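Local coordinates for Dye-decolorizing peroxidase Tfu_3078 (Thermobifida fusca, PDB 5FW4), which uses hydrogen peroxide and a non-covalently bound heme b to oxidise anthraquinone dyes, azo dyes and phenolic compounds, at residues L292-A295 with A296-V300; G302-D306 with T307-L311. All coordinates share one frame; numbering follows the deposited sequence.

How the interactions relate
Both contacts are local and lie in series along the chain, their centres about 10 Å apart. Interaction 1 is the capped first turns of helix 294-301; interaction 2 is the hairpin-like loop that follows once G302 has broken the helix. Neither is wholly core: each has a solvent side, with D293, A295 and R299 on the helix and D306 on the loop, and an inner end nearer the heme, where the V300 side chain stands about 8 Å from the cofactor and R303 touches it. Regular backbone bonding dominates the helix, whereas the loop relies more on side chains gripping backbone atoms. They meet where E298 OE2 accepts from L305 N, 3.0 Å away, and where L311 packs on the E298 chain.

Interaction 1 of 2, residues L292-A295 with A296-V300; sequences LDVA and ARERV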
loop_
_atom_site.group_PDB
_atom_site.type_symbol
_atom_site.label_atom_id
_atom_site.label_comp_id
_atom_site.label_asym_id
_atom_site.label_seq_id
_atom_site.Cartn_x
_atom_site.Cartn_y
_atom_site.Cartn_z
ATOM N N LEU A 292 -7.452 -16.420 19.280
ATOM C CA LEU A 292 -8.751 -17.127 19.307
ATOM C C LEU A 292 -8.822 -18.248 18.313
ATOM O O LEU A 292 -8.346 -18.164 17.207
ATOM C CB LEU A 292 -9.942 -16.217 19.004
ATOM C CG LEU A 292 -10.204 -15.011 19.887
ATOM C CD1 LEU A 292 -11.505 -14.361 19.411
ATOM C CD2 LEU A 292 -10.281 -15.460 21.348
ATOM N N ASP A 293 -9.500 -19.319 18.697
ATOM C CA ASP A 293 -9.766 -20.349 17.741
ATOM C C ASP A 293 -10.951 -19.957 16.890
ATOM O O ASP A 293 -11.729 -19.118 17.279
ATOM C CB ASP A 293 -10.093 -21.641 18.468
ATOM C CG ASP A 293 -11.456 -21.615 19.085
ATOM O OD1 ASP A 293 -12.311 -20.828 18.620
ATOM O OD2 ASP A 293 -11.692 -22.409 20.050
ATOM N N VAL A 294 -11.114 -20.648 15.770
ATOM C CA VAL A 294 -12.008 -20.234 14.677
ATOM C C VAL A 294 -13.417 -20.075 15.196
ATOM O O VAL A 294 -14.065 -19.089 14.941
ATOM C CB VAL A 294 -11.927 -21.233 13.485
ATOM C CG1 VAL A 294 -13.140 -21.137 12.558
ATOM C CG2 VAL A 294 -10.636 -21.016 12.688
ATOM N N ALA A 295 -13.900 -21.058 15.966
ATOM C CA ALA A 295 -15.224 -20.957 16.543
ATOM C C ALA A 295 -15.425 -19.663 17.321
ATOM O O ALA A 295 -16.461 -19.002 17.196
ATOM C CB ALA A 295 -15.494 -22.186 17.463
ATOM N N ALA A 296 -14.458 -19.301 18.157
ATOM C CA ALA A 296 -14.589 -18.089 18.955
ATOM C C ALA A 296 -14.657 -16.832 18.085
ATOM O O ALA A 296 -15.435 -15.931 18.348
ATOM C CB ALA A 296 -13.431 -17.959 19.940
ATOM N N ARG A 297 -13.841 -16.801 17.049
ATOM C CA ARG A 297 -13.841 -15.653 16.095
ATOM C C ARG A 297 -15.213 -15.484 15.462
ATOM O O ARG A 297 -15.785 -14.397 15.417
ATOM C CB ARG A 297 -12.817 -15.902 15.012
ATOM C CG ARG A 297 -11.373 -15.904 15.502
ATOM C CD ARG A 297 -10.450 -16.431 14.398
ATOM N NE ARG A 297 -9.092 -16.669 14.859
ATOM C CZ ARG A 297 -8.012 -16.747 14.075
ATOM N NH1 ARG A 297 -8.086 -16.653 12.747
ATOM N NH2 ARG A 297 -6.822 -16.939 14.636
ATOM N N GLU A 298 -15.783 -16.616 15.068
ATOM C CA GLU A 298 -17.089 -16.618 14.443
ATOM C C GLU A 298 -18.143 -16.109 15.425
ATOM O O GLU A 298 -19.076 -15.398 15.020
ATOM C CB GLU A 298 -17.425 -18.010 13.848
ATOM C CG GLU A 298 -16.414 -18.515 12.821
ATOM C CD GLU A 298 -16.628 -19.956 12.337
ATOM O OE1 GLU A 298 -16.952 -20.882 13.141
ATOM O OE2 GLU A 298 -16.424 -20.189 11.128
ATOM N N ARG A 299 -18.021 -16.465 16.714
ATOM C CA ARG A 299 -18.954 -15.948 17.726
ATOM C C ARG A 299 -18.914 -14.402 17.925
ATOM O O ARG A 299 -19.956 -13.762 18.077
ATOM C CB ARG A 299 -18.832 -16.754 19.040
ATOM C CG ARG A 299 -19.360 -18.192 18.838
ATOM C CD ARG A 299 -19.325 -19.113 20.049
ATOM N NE ARG A 299 -18.251 -18.771 20.979
ATOM C CZ ARG A 299 -17.093 -19.427 21.138
ATOM N NH1 ARG A 299 -16.793 -20.528 20.444
ATOM N NH2 ARG A 299 -16.217 -18.972 22.030
ATOM N N VAL A 300 -17.725 -13.804 17.856
ATOM C CA VAL A 300 -17.572 -12.328 17.892
ATOM C C VAL A 300 -18.489 -11.632 16.868
ATOM O O VAL A 300 -19.155 -10.659 17.207
ATOM C CB VAL A 300 -16.098 -11.898 17.671
ATOM C CG1 VAL A 300 -15.967 -10.393 17.406
ATOM C CG2 VAL A 300 -15.220 -12.263 18.846
#
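L292 lies just ahead of helix 294-301 and packs back on its first turn, its CB 4.0 Å from the CB of A296, a residue small enough to sit beneath it. The motif is an N-capped helix start in the C-terminal family region of the DyP peroxidase. The carbonyl of L292 receives R297: the straight chain of R297 reaches back past the L292 CB and sets NE 2.9 Å from L292 O, above the carbonyl plane and with a bent N-H angle of 141°. R297 NH2 adds a weak bond to the same oxygen and another to R290 O.

D293 is the N-cap. With chi1 at 74°, its CG sits between the backbone N and the carbonyl carbon, and this turns OD1 forward over the first turn to A296 N at 2.7 Å, in a nearly straight bond. A short acidic side chain suits the place, for it satisfies an amide that has no preceding helical carbonyl and its charge probably suits the helix dipole. D293 O meanwhile accepts from R297 N.

V294 gives its carbonyl to E298 N, and its CG1 lies 3.7 Å from E298 CD. The E298 OE2 itself bonds to L305 N. At A295, the R299 chain bends at chi3 and curls back, carrying its NH1 to 3.7 Å from A295 CB.

Interaction 2 of 2, residues G302-D306 with T307-L311; sequences GRRLD and TGAPL
R303 and G308 join the two arms of this turn by a bond from side chain to backbone. The R303 chain, extended from CG to NE, runs beside the P310 ring and brings NH1 2.7 Å from G308 O, with the donor in the carbonyl plane and the oxygen close to the guanidinium plane. R303 NH1 also donates to E316 O, so two carbonyls hold this end of a side chain that touches the heme.

The tight part is the backbone between the arms. R304 N donates to A309 O at 2.9 Å, and the R303 CA-H makes a bent contact with the same oxygen, across the single bridge that pairs R303 with P310. P310 has no N-H to give, which suits a place where its neighbours supply the bonds; L311 N reaches G302 O only weakly. Both glycines have positive phi: G302 takes the chain out of the helix, at backbone angles where a side chain would clash with the preceding carbonyl, and G308 completes the reversal, its N returning a weak bond to R304 O. L311 CD2 lies 3.9 Å from R304 CG, the two side chains crossing at an angle, so the leucine meets the aliphatic part of the arginine.

Towards the exposed D306 end, polar side chains and water take over. T307 OG1, turned inward over its own backbone by chi1 of 67°, accepts from A309 N at 3.1 Å and donates to a water 2.6 Å away. That water also accepts weakly from R304 NE, linking the threonine to an arginine whose bent chain takes NH2 to D306 OD2 in a salt bridge of 2.6 Å, its hydrogen bond poorly aligned. D306 OD1 receives T307 N in a weak, bent bond.

The whole is a hairpin-like loop at the edge of the heme pocket, with a single beta bridge at its base and an ST turn at T307.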
loop_
_atom_site.group_PDB
_atom_site.type_symbol
_atom_site.label_atom_id
_atom_site.label_comp_id
_atom_site.label_asym_id
_atom_site.label_seq_id
_atom_site.Cartn_x
_atom_site.Cartn_y
_atom_site.Cartn_z
ATOM N N GLY A 302 -20.835 -13.333 14.459
ATOM C CA GLY A 302 -22.129 -13.981 14.276
ATOM C C GLY A 302 -22.255 -14.594 12.895
ATOM O O GLY A 302 -23.356 -14.937 12.462
ATOM N N ARG A 303 -21.135 -14.642 12.162
ATOM C CA ARG A 303 -21.084 -15.340 10.902
ATOM C C ARG A 303 -19.810 -16.173 10.844
ATOM O O ARG A 303 -18.858 -15.919 11.579
ATOM C CB ARG A 303 -21.163 -14.353 9.750
ATOM C CG ARG A 303 -22.515 -13.664 9.593
ATOM C CD ARG A 303 -22.408 -12.614 8.503
ATOM N NE ARG A 303 -23.674 -12.006 8.082
ATOM C CZ ARG A 303 -24.515 -12.489 7.176
ATOM N NH1 ARG A 303 -24.306 -13.652 6.548
ATOM N NH2 ARG A 303 -25.593 -11.786 6.888
ATOM N N ARG A 304 -19.828 -17.177 9.981
ATOM C CA ARG A 304 -18.755 -18.160 9.875
ATOM C C ARG A 304 -17.697 -17.554 9.000
ATOM O O ARG A 304 -18.035 -16.767 8.118
ATOM C CB ARG A 304 -19.270 -19.447 9.232
ATOM C CG ARG A 304 -20.369 -20.133 10.044
ATOM C CD ARG A 304 -20.909 -21.393 9.381
ATOM N NE ARG A 304 -19.886 -22.326 8.903
ATOM C CZ ARG A 304 -19.046 -23.022 9.680
ATOM N NH1 ARG A 304 -19.058 -22.892 11.002
ATOM N NH2 ARG A 304 -18.170 -23.859 9.133
ATOM N N LEU A 305 -16.443 -17.932 9.224
ATOM C CA LEU A 305 -15.334 -17.429 8.380
ATOM C C LEU A 305 -15.265 -18.081 6.999
ATOM O O LEU A 305 -14.938 -17.411 6.004
ATOM C CB LEU A 305 -13.994 -17.621 9.096
ATOM C CG LEU A 305 -13.752 -16.753 10.334
ATOM C CD1 LEU A 305 -12.619 -17.315 11.179
ATOM C CD2 LEU A 305 -13.441 -15.311 9.951
ATOM N N ASP A 306 -15.557 -19.377 6.930
ATOM C CA ASP A 306 -15.382 -20.150 5.692
ATOM C C ASP A 306 -16.315 -19.647 4.599
ATOM O O ASP A 306 -15.844 -19.261 3.526
ATOM C CB ASP A 306 -15.468 -21.692 5.900
ATOM C CG ASP A 306 -16.737 -22.167 6.608
ATOM O OD1 ASP A 306 -17.678 -21.381 6.844
ATOM O OD2 ASP A 306 -16.780 -23.392 6.946
ATOM N N THR A 307 -17.593 -19.519 4.924
ATOM C CA THR A 307 -18.664 -19.223 3.964
ATOM C C THR A 307 -19.359 -17.896 4.207
ATOM O O THR A 307 -20.136 -17.455 3.366
ATOM C CB THR A 307 -19.808 -20.265 4.075
ATOM O OG1 THR A 307 -20.420 -20.097 5.342
ATOM C CG2 THR A 307 -19.303 -21.704 3.939
ATOM N N GLY A 308 -19.173 -17.277 5.365
ATOM C CA GLY A 308 -19.903 -16.042 5.675
ATOM C C GLY A 308 -21.357 -16.202 6.079
ATOM O O GLY A 308 -22.053 -15.188 6.285
ATOM N N ALA A 309 -21.820 -17.466 6.175
ATOM C CA ALA A 309 -23.177 -17.801 6.627
ATOM C C ALA A 309 -23.400 -17.404 8.070
ATOM O O ALA A 309 -22.489 -17.469 8.881
ATOM C CB ALA A 309 -23.450 -19.288 6.462
ATOM N N PRO A 310 -24.608 -16.957 8.391
ATOM C CA PRO A 310 -24.890 -16.742 9.800
ATOM C C PRO A 310 -24.656 -18.072 10.521
ATOM O O PRO A 310 -24.597 -19.105 9.856
ATOM C CB PRO A 310 -26.372 -16.338 9.821
ATOM C CG PRO A 310 -26.739 -16.105 8.374
ATOM C CD PRO A 310 -25.824 -16.951 7.574
ATOM N N LEU A 311 -24.475 -18.027 11.837
ATOM C CA LEU A 311 -24.055 -19.202 12.590
ATOM C C LEU A 311 -25.137 -20.271 12.633
ATOM O O LEU A 311 -26.287 -19.998 12.983
ATOM C CB LEU A 311 -23.660 -18.858 14.020
ATOM C CG LEU A 311 -22.434 -17.993 14.254
ATOM C CD1 LEU A 311 -22.216 -17.927 15.755
ATOM C CD2 LEU A 311 -21.185 -18.525 13.547
HETATM O O HOH W 1 -21.316 -22.324 6.451
#